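Local coordinates for protein argonaute (Marinitoga piezophila, PDB 5I4A) that cleaves single-stranded DNA targets under the direction of short guide RNAs that carry a 5'-hydroxyl end, preferring manganese as its metal cofactor, at residues 269-274 / 432-437; 290-295 / 333-338; 296-301 / 338-343; 370-375 / 424-429. One frame throughout, in Å; residues are numbered along the deposited sequence.

Interaction 1 of 4, residues 269-274 / 432-437; sequences VIYKFK and FILKKM
Val269 sets CG1 against Leu434 CD2 at 4.1 Å, an apolar contact beside helix 595-605, whose Tyr603 and Leu604 touch the two residues. At Ile270 the carbonyl takes two donors: Lys435 N, 3.2 Å from Ile270 O with an N-H...O angle of 176°, and a water that also accepts from Lys436 N. Tyr271 and Leu434 are an antiparallel non-hydrogen-bonded pair, and the tyrosine turns its ring edge onto Phe432; CD2 of Tyr271 stands 3.4 Å above the centre of the Phe432 ring, and planes at 86° define a T-shaped pair. The tyrosine hydroxyl is hydrogen-bonded to His610 and Arg607. The Tyr271-Leu434 pair and the next join strands 271-272 and 433-434 of a small three-stranded antiparallel sheet with 277-278, linking L2 to the PIWI domain. Lys272 forms the hydrogen-bonded pair, Lys272 N to Ile433 O at 3.0 Å, with a weak return bond from Ile433 N to Lys272 O. Phe273 CE1 packs on Phe432 CB at 3.8 Å. With CG between its backbone N and carbonyl carbon (chi1 61°), the Phe432 side chain runs beside that of Tyr271, face to the tyrosine edge; an alanine here is likely to leave that edge without its aromatic face and open a gap beneath it.

Interaction 2 of 4, residues 290-295 / 333-338; sequences YKNEQP and LGFSKV
A Schellman motif ends helix 325-333 at Gly334, whose phi is positive (99°), and the chain from linker L2 meets that helix end through an Asx turn at Asn292. The turn is closed by Gln294 N, which donates to Asn292 OD1 at 2.9 Å. The other end of the same amide reaches across: Asn292 ND2 donates to Leu333 O over 3.2 Å, approaching from above the carbonyl plane. With CG anti to the backbone N (chi1 -160°), the Asn292 amide is carried over the Phe335 ring, its ND2 3.5 Å above the ring centre and the amide and ring planes 80° apart. One amide therefore bonds to its own loop and the helix end, its nitrogen resting over an aromatic face. Gly334 also suits the packing, since a side-chain carbon there would crowd Asn292 CB. Backbone bonds follow along the two chains as they run toward the parallel sheet of the Mid domain. Glu293 N donates to Gly334 O at 3.1 Å, and Ser336 N to Gln294 O. The Phe335 ring extends on to Ile426 and to Val419 of helix 412-424. At the far end, Pro295 CB lies 4.1 Å from Lys337 CG.

Interaction 3 of 4, residues 296-301 / 338-343; sequences LKAIFF and VEFLRD
Glu339 N donates to Leu296 O at 2.8 Å, the shortest polar bond across this pair, and the same oxygen takes a CA-H...O contact from Val338. The pattern is that of a parallel ladder: Glu339 uses its N toward Leu296 and its O toward Ala298 N, the latter bond 3.0 Å long and in the carbonyl plane. Leu341 N then reaches Ala298 O at 3.2 Å. The axes of 296-301 and 338-340 approach to 4.7 Å, their directions 25° apart, consistent with a twisted sheet.

Side chains alternate between its two sides. On the one with Leu296, Val338, Ala298 and Phe340, the Phe340 ring lies by Ala298 CB, with its CE1 at 3.8 Å. Phe340 CD1 meets Phe300 CE1 at 3.4 Å; the planes are 30° apart and slid so far that the rings barely overlap. On the other side Lys297 and Glu339 run alongside each other. Their charged ends stay 5.9 Å apart (Lys297 NZ to Glu339 OE2); the Lys297 chain, bent at chi3 (-66°), takes NZ instead to a salt bridge with Asp371. Beyond the ladder, Ile299 CG2 packs 3.9 Å from Leu341 CB, and the buried Leu341 O has no polar partner in the model.

Phe319 of helix 312-320 meets both Phe300 and Phe340, and helix 325-333 packs on Val338. Strand 374-379 adjoins strand 295-302 in the five-stranded parallel sheet of the Mid domain.

Interaction 4 of 4, residues 370-375 / 424-429; sequences EDNVMA and NFIPEC
The amide of Asn372 and the carboxylate of Glu428 meet nearly coplanar, their planes 24° apart. ND2 of Asn372 donates to Glu428 OE1 at 2.9 Å, arriving on the syn side but 22° out of the carboxylate plane, and the N-H...O angle of 136° shows a bent bond. A water donates to both Asn372 OD1 and Glu428 OE2, so amide and carboxylate are joined twice, once directly and once through solvent. Around the amide, Ile426 CG2 lies 3.7 Å from Asn372 ND2, while Pro427 CD approaches Asn372 OD1 at 3.9 Å.

Ile426, Pro427, Glu428 and Cys429 form a type I beta turn, closed by Cys429 N donating to Ile426 O. This turn follows helix 412-424 and carries the chain from the Mid domain into the PIWI domain; Asn372 stands in the loop leading to strand 374-379 of the Mid sheet. Deeper in, Met374 gives the apolar half of the contact. Its chain, bent at chi2, brings CE to 3.5 Å from Ile426 CG1, tighter than usual van der Waals spacing, and the two side chains cross at about a right angle. Phe425 CB is a looser neighbour of the same methyl group.

A leucine in place of Asn372 would probably leave Glu428 OE1 without this amide donor and the bridging water without one of its acceptors. Because the amide is neutral and the carboxylate probably charged, the link, made where Glu428 is exposed and Asn372 partly so, is best read as a charge-assisted hydrogen bond and not a salt bridge, backed by the Met374 methyl on Ile426.

Overall arrangement
Interaction 1 encloses the other three along the chain. Interactions 2 and 3 continue one another: they share Val338, and Leu296 N lies 2.8 Å from Lys337 O, a probable hydrogen bond. Interaction 4 enters the same parallel sheet by the opposite neighbour of strand 295-302, with Met374 N 2.9 Å from Lys297 O. Phe335 CE1 and Ile426 CD1, 3.7 Å apart, link interactions 2 and 4, while Ile433 CD1 and Tyr290 CZ, 3.5 Å apart, link 1 and 2. All lie away from the catalytic residues; interaction 4 comes nearest the bound nucleic acid, about 6 Å between nearest atoms.

Interaction 1 of 4, residues 269-274 / 432-437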
# COMPACT_ATOMS: atom_id res chain seq x y z
N VAL A 269 7.08 -15.44 15.55
CA VAL A 269 6.77 -16.22 14.36
C VAL A 269 7.88 -17.24 14.14
O VAL A 269 9.03 -16.86 13.87
CB VAL A 269 6.58 -15.33 13.12
CG1 VAL A 269 6.17 -16.17 11.92
CG2 VAL A 269 5.55 -14.24 13.40
N ILE A 270 7.54 -18.52 14.25
CA ILE A 270 8.48 -19.61 14.04
C ILE A 270 8.10 -20.34 12.76
O ILE A 270 6.94 -20.72 12.58
CB ILE A 270 8.49 -20.58 15.24
CG1 ILE A 270 8.84 -19.85 16.53
CG2 ILE A 270 9.46 -21.73 14.99
CD1 ILE A 270 10.28 -19.39 16.60
N TYR A 271 9.08 -20.53 11.88
CA TYR A 271 8.88 -21.26 10.64
C TYR A 271 9.22 -22.73 10.85
O TYR A 271 10.24 -23.06 11.46
CB TYR A 271 9.74 -20.68 9.52
CG TYR A 271 9.44 -19.24 9.16
CD1 TYR A 271 9.99 -18.19 9.90
CD2 TYR A 271 8.64 -18.92 8.08
CE1 TYR A 271 9.72 -16.87 9.58
CE2 TYR A 271 8.37 -17.61 7.74
CZ TYR A 271 8.92 -16.59 8.50
OH TYR A 271 8.65 -15.28 8.16
N LYS A 272 8.36 -23.62 10.34
CA LYS A 272 8.59 -25.06 10.38
C LYS A 272 9.08 -25.52 9.02
O LYS A 272 8.32 -25.50 8.04
CB LYS A 272 7.32 -25.81 10.78
CG LYS A 272 7.10 -25.95 12.28
CD LYS A 272 5.90 -26.84 12.58
CE LYS A 272 6.31 -28.29 12.83
NZ LYS A 272 7.09 -28.88 11.70
N PHE A 273 10.33 -25.96 8.95
CA PHE A 273 10.89 -26.55 7.75
C PHE A 273 10.87 -28.07 7.88
O PHE A 273 10.24 -28.62 8.79
CB PHE A 273 12.30 -25.98 7.52
CG PHE A 273 12.35 -24.48 7.50
CD1 PHE A 273 11.76 -23.77 6.45
CD2 PHE A 273 12.96 -23.78 8.52
CE1 PHE A 273 11.80 -22.39 6.43
CE2 PHE A 273 13.01 -22.39 8.50
CZ PHE A 273 12.42 -21.70 7.46
N LYS A 274 11.57 -28.77 6.98
CA LYS A 274 11.55 -30.23 7.03
C LYS A 274 12.36 -30.76 8.20
O LYS A 274 11.88 -31.61 8.96
CB LYS A 274 12.07 -30.81 5.72
CG LYS A 274 12.15 -32.34 5.71
CD LYS A 274 12.03 -32.90 4.30
CE LYS A 274 12.73 -34.25 4.18
NZ LYS A 274 14.20 -34.08 4.01
N PHE A 432 7.43 -23.91 3.82
CA PHE A 432 7.31 -23.92 5.27
C PHE A 432 5.84 -23.81 5.63
O PHE A 432 5.02 -23.34 4.83
CB PHE A 432 8.10 -22.78 5.92
CG PHE A 432 7.64 -21.41 5.50
CD1 PHE A 432 6.54 -20.82 6.10
CD2 PHE A 432 8.30 -20.71 4.50
CE1 PHE A 432 6.10 -19.57 5.70
CE2 PHE A 432 7.88 -19.45 4.11
CZ PHE A 432 6.77 -18.88 4.72
N ILE A 433 5.51 -24.21 6.85
CA ILE A 433 4.24 -23.86 7.46
C ILE A 433 4.54 -23.15 8.77
O ILE A 433 5.57 -23.39 9.40
CB ILE A 433 3.31 -25.08 7.69
CG1 ILE A 433 3.88 -26.00 8.78
CG2 ILE A 433 3.10 -25.84 6.39
CD1 ILE A 433 3.00 -27.20 9.08
N LEU A 434 3.64 -22.26 9.17
CA LEU A 434 3.81 -21.53 10.42
C LEU A 434 3.42 -22.42 11.59
O LEU A 434 2.38 -23.09 11.55
CB LEU A 434 2.99 -20.24 10.42
CG LEU A 434 3.36 -19.21 9.35
CD1 LEU A 434 2.68 -17.88 9.65
CD2 LEU A 434 4.87 -19.04 9.26
N LYS A 435 4.26 -22.43 12.62
CA LYS A 435 4.00 -23.28 13.78
C LYS A 435 2.64 -22.96 14.40
O LYS A 435 1.89 -23.87 14.77
CB LYS A 435 5.11 -23.10 14.81
CG LYS A 435 5.30 -24.28 15.74
CD LYS A 435 6.38 -24.01 16.77
CE LYS A 435 6.70 -25.26 17.56
NZ LYS A 435 5.45 -25.98 17.95
N LYS A 436 2.30 -21.68 14.49
CA LYS A 436 1.04 -21.26 15.09
C LYS A 436 -0.14 -21.37 14.13
O LYS A 436 -1.29 -21.28 14.58
CB LYS A 436 1.15 -19.82 15.60
CG LYS A 436 2.12 -19.68 16.76
CD LYS A 436 2.23 -18.24 17.23
CE LYS A 436 2.97 -18.16 18.57
NZ LYS A 436 3.14 -16.76 19.04
N MET A 437 0.10 -21.57 12.84
CA MET A 437 -0.97 -21.76 11.87
C MET A 437 -1.29 -23.22 11.59
O MET A 437 -2.24 -23.50 10.85
CB MET A 437 -0.62 -21.06 10.54
CG MET A 437 -0.59 -19.54 10.62
SD MET A 437 -2.19 -18.84 11.01
CE MET A 437 -3.12 -19.23 9.54
O HOH W 1 4.32 -19.62 13.88

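Interaction 2 of 4, residues 290-295 / 333-338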
# COMPACT_ATOMS: atom_id res chain seq x y z
N TYR A 290 9.63 -27.61 3.86
CA TYR A 290 8.73 -28.46 4.64
C TYR A 290 8.24 -29.63 3.80
O TYR A 290 8.17 -30.77 4.28
CB TYR A 290 7.56 -27.63 5.15
CG TYR A 290 6.54 -28.40 5.97
CD1 TYR A 290 6.85 -28.85 7.24
CD2 TYR A 290 5.27 -28.64 5.47
CE1 TYR A 290 5.92 -29.55 8.00
CE2 TYR A 290 4.33 -29.33 6.22
CZ TYR A 290 4.66 -29.79 7.48
OH TYR A 290 3.74 -30.48 8.22
N LYS A 291 7.90 -29.38 2.54
CA LYS A 291 7.47 -30.42 1.61
C LYS A 291 8.07 -30.14 0.25
O LYS A 291 7.90 -29.04 -0.29
CB LYS A 291 5.94 -30.47 1.52
CG LYS A 291 5.41 -31.54 0.58
CD LYS A 291 4.07 -31.11 0.01
CE LYS A 291 3.12 -32.29 -0.15
NZ LYS A 291 1.99 -32.20 0.82
N ASN A 292 8.78 -31.12 -0.30
CA ASN A 292 9.31 -31.01 -1.65
C ASN A 292 9.34 -32.39 -2.29
O ASN A 292 8.29 -32.92 -2.67
CB ASN A 292 10.70 -30.37 -1.64
CG ASN A 292 11.10 -29.81 -2.99
OD1 ASN A 292 10.74 -30.35 -4.04
ND2 ASN A 292 11.85 -28.71 -2.98
N GLU A 293 10.53 -32.99 -2.40
CA GLU A 293 10.72 -34.27 -3.08
C GLU A 293 10.25 -34.21 -4.53
O GLU A 293 9.87 -35.23 -5.11
CB GLU A 293 10.04 -35.43 -2.34
CG GLU A 293 10.31 -35.50 -0.85
CD GLU A 293 9.27 -34.77 -0.02
OE1 GLU A 293 9.64 -33.78 0.65
OE2 GLU A 293 8.09 -35.17 -0.05
N GLN A 294 10.26 -33.01 -5.11
CA GLN A 294 9.79 -32.77 -6.47
C GLN A 294 10.97 -32.43 -7.38
O GLN A 294 11.99 -31.90 -6.92
CB GLN A 294 8.78 -31.62 -6.51
CG GLN A 294 7.62 -31.77 -5.54
CD GLN A 294 6.69 -32.92 -5.91
OE1 GLN A 294 6.35 -33.76 -5.07
NE2 GLN A 294 6.27 -32.95 -7.16
N PRO A 295 10.87 -32.73 -8.67
CA PRO A 295 11.94 -32.34 -9.59
C PRO A 295 11.83 -30.87 -9.97
O PRO A 295 10.74 -30.31 -10.08
CB PRO A 295 11.69 -33.24 -10.81
CG PRO A 295 10.22 -33.49 -10.79
CD PRO A 295 9.83 -33.54 -9.33
N LEU A 333 17.13 -27.02 -0.63
CA LEU A 333 15.70 -26.79 -0.52
C LEU A 333 14.87 -28.07 -0.66
O LEU A 333 13.66 -28.03 -0.43
CB LEU A 333 15.25 -25.76 -1.56
CG LEU A 333 15.80 -24.35 -1.32
CD1 LEU A 333 15.28 -23.39 -2.37
CD2 LEU A 333 15.45 -23.86 0.09
N GLY A 334 15.49 -29.19 -1.02
CA GLY A 334 14.81 -30.46 -1.04
C GLY A 334 14.30 -30.94 -2.38
O GLY A 334 13.44 -31.83 -2.41
N PHE A 335 14.78 -30.37 -3.49
CA PHE A 335 14.38 -30.87 -4.80
C PHE A 335 15.00 -32.24 -5.05
O PHE A 335 16.18 -32.47 -4.78
CB PHE A 335 14.81 -29.89 -5.90
CG PHE A 335 14.04 -28.61 -5.91
CD1 PHE A 335 12.74 -28.57 -6.41
CD2 PHE A 335 14.60 -27.44 -5.44
CE1 PHE A 335 12.03 -27.39 -6.43
CE2 PHE A 335 13.89 -26.25 -5.46
CZ PHE A 335 12.60 -26.24 -5.96
N SER A 336 14.18 -33.16 -5.56
CA SER A 336 14.68 -34.50 -5.86
C SER A 336 15.80 -34.44 -6.89
O SER A 336 16.81 -35.13 -6.76
CB SER A 336 13.54 -35.39 -6.36
OG SER A 336 12.99 -34.91 -7.57
N LYS A 337 15.65 -33.60 -7.91
CA LYS A 337 16.69 -33.45 -8.92
C LYS A 337 16.46 -32.18 -9.71
O LYS A 337 15.37 -31.58 -9.69
CB LYS A 337 16.73 -34.66 -9.85
CG LYS A 337 15.46 -34.82 -10.65
CD LYS A 337 15.48 -36.06 -11.52
CE LYS A 337 14.49 -35.92 -12.63
NZ LYS A 337 14.32 -37.22 -13.36
N VAL A 338 17.51 -31.76 -10.42
CA VAL A 338 17.47 -30.63 -11.34
C VAL A 338 17.63 -31.18 -12.75
O VAL A 338 18.56 -31.95 -13.02
CB VAL A 338 18.56 -29.60 -11.01
CG1 VAL A 338 18.45 -28.40 -11.94
CG2 VAL A 338 18.46 -29.17 -9.56

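Interaction 3 of 4, residues 296-301 / 338-343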
# COMPACT_ATOMS: atom_id res chain seq x y z
N LEU A 296 12.99 -30.24 -10.13
CA LEU A 296 13.09 -28.89 -10.66
C LEU A 296 13.51 -28.98 -12.12
O LEU A 296 14.64 -29.35 -12.43
CB LEU A 296 14.10 -28.06 -9.85
CG LEU A 296 14.31 -26.62 -10.32
CD1 LEU A 296 13.01 -25.84 -10.29
CD2 LEU A 296 15.37 -25.93 -9.46
N LYS A 297 12.57 -28.67 -13.02
CA LYS A 297 12.79 -28.75 -14.45
C LYS A 297 12.78 -27.35 -15.05
O LYS A 297 12.00 -26.50 -14.62
CB LYS A 297 11.72 -29.63 -15.12
CG LYS A 297 11.75 -31.08 -14.64
CD LYS A 297 10.63 -31.91 -15.26
CE LYS A 297 9.27 -31.43 -14.81
NZ LYS A 297 8.17 -32.33 -15.28
N ALA A 298 13.64 -27.12 -16.04
CA ALA A 298 13.79 -25.76 -16.55
C ALA A 298 14.34 -25.78 -17.97
O ALA A 298 15.01 -26.73 -18.38
CB ALA A 298 14.71 -24.93 -15.65
N ILE A 299 14.03 -24.71 -18.71
CA ILE A 299 14.64 -24.41 -20.00
C ILE A 299 14.99 -22.93 -20.01
O ILE A 299 14.54 -22.16 -19.16
CB ILE A 299 13.74 -24.77 -21.20
CG1 ILE A 299 12.38 -24.06 -21.09
CG2 ILE A 299 13.57 -26.28 -21.32
CD1 ILE A 299 11.48 -24.30 -22.28
N PHE A 300 15.81 -22.53 -20.99
CA PHE A 300 16.37 -21.19 -21.06
C PHE A 300 15.86 -20.45 -22.29
O PHE A 300 15.74 -21.03 -23.37
CB PHE A 300 17.91 -21.23 -21.09
CG PHE A 300 18.54 -21.86 -19.88
CD1 PHE A 300 18.77 -23.23 -19.84
CD2 PHE A 300 18.92 -21.08 -18.80
CE1 PHE A 300 19.35 -23.80 -18.73
CE2 PHE A 300 19.50 -21.66 -17.69
CZ PHE A 300 19.72 -23.02 -17.65
N PHE A 301 15.58 -19.15 -22.12
CA PHE A 301 15.22 -18.27 -23.22
C PHE A 301 16.15 -17.07 -23.22
O PHE A 301 16.26 -16.36 -22.21
CB PHE A 301 13.76 -17.81 -23.11
CG PHE A 301 12.76 -18.88 -23.44
CD1 PHE A 301 12.29 -19.73 -22.45
CD2 PHE A 301 12.28 -19.03 -24.73
CE1 PHE A 301 11.36 -20.72 -22.75
CE2 PHE A 301 11.36 -20.02 -25.03
CZ PHE A 301 10.90 -20.86 -24.04
N VAL A 338 17.51 -31.76 -10.42
CA VAL A 338 17.47 -30.63 -11.34
C VAL A 338 17.63 -31.18 -12.75
O VAL A 338 18.56 -31.95 -13.02
CB VAL A 338 18.56 -29.60 -11.01
CG1 VAL A 338 18.45 -28.40 -11.94
CG2 VAL A 338 18.46 -29.17 -9.56
N GLU A 339 16.74 -30.77 -13.65
CA GLU A 339 16.72 -31.31 -15.00
C GLU A 339 16.46 -30.18 -15.98
O GLU A 339 15.44 -29.50 -15.90
CB GLU A 339 15.65 -32.40 -15.14
CG GLU A 339 15.53 -32.97 -16.54
CD GLU A 339 14.50 -34.08 -16.63
OE1 GLU A 339 14.44 -34.75 -17.67
OE2 GLU A 339 13.76 -34.28 -15.64
N PHE A 340 17.38 -29.99 -16.91
CA PHE A 340 17.21 -29.03 -17.99
C PHE A 340 16.76 -29.80 -19.23
O PHE A 340 17.55 -30.56 -19.81
CB PHE A 340 18.49 -28.24 -18.23
CG PHE A 340 18.88 -27.40 -17.05
CD1 PHE A 340 18.17 -26.25 -16.74
CD2 PHE A 340 19.94 -27.77 -16.24
CE1 PHE A 340 18.51 -25.48 -15.65
CE2 PHE A 340 20.29 -26.99 -15.14
CZ PHE A 340 19.57 -25.85 -14.85
N LEU A 341 15.50 -29.63 -19.60
CA LEU A 341 14.93 -30.36 -20.73
C LEU A 341 15.56 -29.88 -22.03
O LEU A 341 15.76 -28.68 -22.23
CB LEU A 341 13.42 -30.16 -20.78
CG LEU A 341 12.63 -30.28 -19.48
CD1 LEU A 341 11.16 -30.02 -19.74
CD2 LEU A 341 12.83 -31.65 -18.85
N ARG A 342 15.86 -30.82 -22.92
CA ARG A 342 16.45 -30.48 -24.20
C ARG A 342 15.58 -31.00 -25.34
O ARG A 342 15.06 -32.11 -25.27
CB ARG A 342 17.88 -31.02 -24.32
CG ARG A 342 18.12 -32.34 -23.63
CD ARG A 342 19.60 -32.56 -23.37
NE ARG A 342 20.40 -32.52 -24.60
CZ ARG A 342 20.42 -33.51 -25.49
NH1 ARG A 342 19.69 -34.60 -25.30
NH2 ARG A 342 21.17 -33.40 -26.58
N ASP A 343 15.43 -30.16 -26.36
CA ASP A 343 14.70 -30.53 -27.56
C ASP A 343 15.51 -31.55 -28.35
O ASP A 343 16.65 -31.27 -28.74
CB ASP A 343 14.42 -29.28 -28.39
CG ASP A 343 14.01 -29.58 -29.82
OD1 ASP A 343 13.41 -30.64 -30.08
OD2 ASP A 343 14.28 -28.73 -30.69

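Interaction 4 of 4, residues 370-375 / 424-429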
# COMPACT_ATOMS: atom_id res chain seq x y z
N GLU A 370 4.87 -30.56 -20.58
CA GLU A 370 3.84 -30.72 -19.56
C GLU A 370 4.46 -30.50 -18.19
O GLU A 370 5.67 -30.25 -18.06
CB GLU A 370 3.19 -32.10 -19.66
CG GLU A 370 2.89 -32.56 -21.08
CD GLU A 370 1.41 -32.76 -21.32
OE1 GLU A 370 0.60 -32.16 -20.58
OE2 GLU A 370 1.05 -33.53 -22.24
N ASP A 371 3.62 -30.59 -17.16
CA ASP A 371 4.04 -30.46 -15.76
C ASP A 371 4.64 -29.08 -15.48
O ASP A 371 4.47 -28.14 -16.26
CB ASP A 371 5.04 -31.55 -15.40
CG ASP A 371 4.66 -32.90 -15.96
OD1 ASP A 371 3.51 -33.04 -16.44
OD2 ASP A 371 5.50 -33.82 -15.94
N ASN A 372 5.36 -28.97 -14.36
CA ASN A 372 5.95 -27.71 -13.93
C ASN A 372 7.34 -27.58 -14.55
O ASN A 372 8.25 -28.33 -14.20
CB ASN A 372 6.03 -27.64 -12.41
CG ASN A 372 4.72 -28.01 -11.74
OD1 ASN A 372 3.67 -27.47 -12.07
ND2 ASN A 372 4.78 -28.96 -10.81
N VAL A 373 7.50 -26.63 -15.46
CA VAL A 373 8.79 -26.36 -16.09
C VAL A 373 9.03 -24.86 -16.04
O VAL A 373 8.20 -24.08 -16.53
CB VAL A 373 8.85 -26.88 -17.54
CG1 VAL A 373 10.15 -26.44 -18.20
CG2 VAL A 373 8.73 -28.39 -17.56
N MET A 374 10.15 -24.47 -15.45
CA MET A 374 10.51 -23.06 -15.35
C MET A 374 11.11 -22.57 -16.66
O MET A 374 11.94 -23.24 -17.28
CB MET A 374 11.52 -22.86 -14.22
CG MET A 374 11.07 -23.42 -12.89
SD MET A 374 9.63 -22.54 -12.27
CE MET A 374 9.08 -23.67 -11.00
N ALA A 375 10.69 -21.38 -17.07
CA ALA A 375 11.29 -20.71 -18.22
C ALA A 375 12.22 -19.64 -17.67
O ALA A 375 11.78 -18.56 -17.26
CB ALA A 375 10.22 -20.12 -19.13
N ASN A 424 8.66 -21.98 -4.71
CA ASN A 424 7.41 -21.33 -4.35
C ASN A 424 6.36 -21.47 -5.46
O ASN A 424 5.16 -21.54 -5.16
CB ASN A 424 7.68 -19.85 -4.06
CG ASN A 424 6.80 -19.29 -2.96
OD1 ASN A 424 6.46 -19.99 -2.01
ND2 ASN A 424 6.44 -18.02 -3.08
N PHE A 425 6.79 -21.53 -6.72
CA PHE A 425 5.87 -21.60 -7.85
C PHE A 425 5.51 -23.02 -8.26
O PHE A 425 4.76 -23.20 -9.22
CB PHE A 425 6.46 -20.86 -9.06
CG PHE A 425 6.12 -19.40 -9.11
CD1 PHE A 425 6.68 -18.51 -8.21
CD2 PHE A 425 5.24 -18.91 -10.06
CE1 PHE A 425 6.37 -17.16 -8.25
CE2 PHE A 425 4.93 -17.57 -10.11
CZ PHE A 425 5.49 -16.69 -9.21
N ILE A 426 6.01 -24.03 -7.56
CA ILE A 426 5.63 -25.42 -7.79
C ILE A 426 4.54 -25.77 -6.78
O ILE A 426 4.82 -25.82 -5.57
CB ILE A 426 6.83 -26.36 -7.67
CG1 ILE A 426 7.82 -26.09 -8.81
CG2 ILE A 426 6.37 -27.81 -7.70
CD1 ILE A 426 9.17 -26.75 -8.63
N PRO A 427 3.30 -26.02 -7.22
CA PRO A 427 2.21 -26.24 -6.25
C PRO A 427 2.39 -27.47 -5.38
O PRO A 427 1.83 -27.51 -4.29
CB PRO A 427 0.97 -26.35 -7.14
CG PRO A 427 1.48 -26.67 -8.51
CD PRO A 427 2.82 -26.01 -8.61
N GLU A 428 3.15 -28.47 -5.82
CA GLU A 428 3.38 -29.63 -4.97
C GLU A 428 4.42 -29.38 -3.89
O GLU A 428 4.67 -30.27 -3.07
CB GLU A 428 3.79 -30.84 -5.81
CG GLU A 428 2.69 -31.38 -6.71
CD GLU A 428 2.45 -30.52 -7.93
OE1 GLU A 428 3.41 -29.86 -8.39
OE2 GLU A 428 1.30 -30.48 -8.43
N CYS A 429 5.03 -28.19 -3.87
CA CYS A 429 5.99 -27.83 -2.84
C CYS A 429 5.35 -26.96 -1.77
O CYS A 429 4.32 -26.32 -1.99
CB CYS A 429 7.19 -27.09 -3.46
SG CYS A 429 8.25 -28.11 -4.50
O HOH W 2 1.46 -29.35 -11.03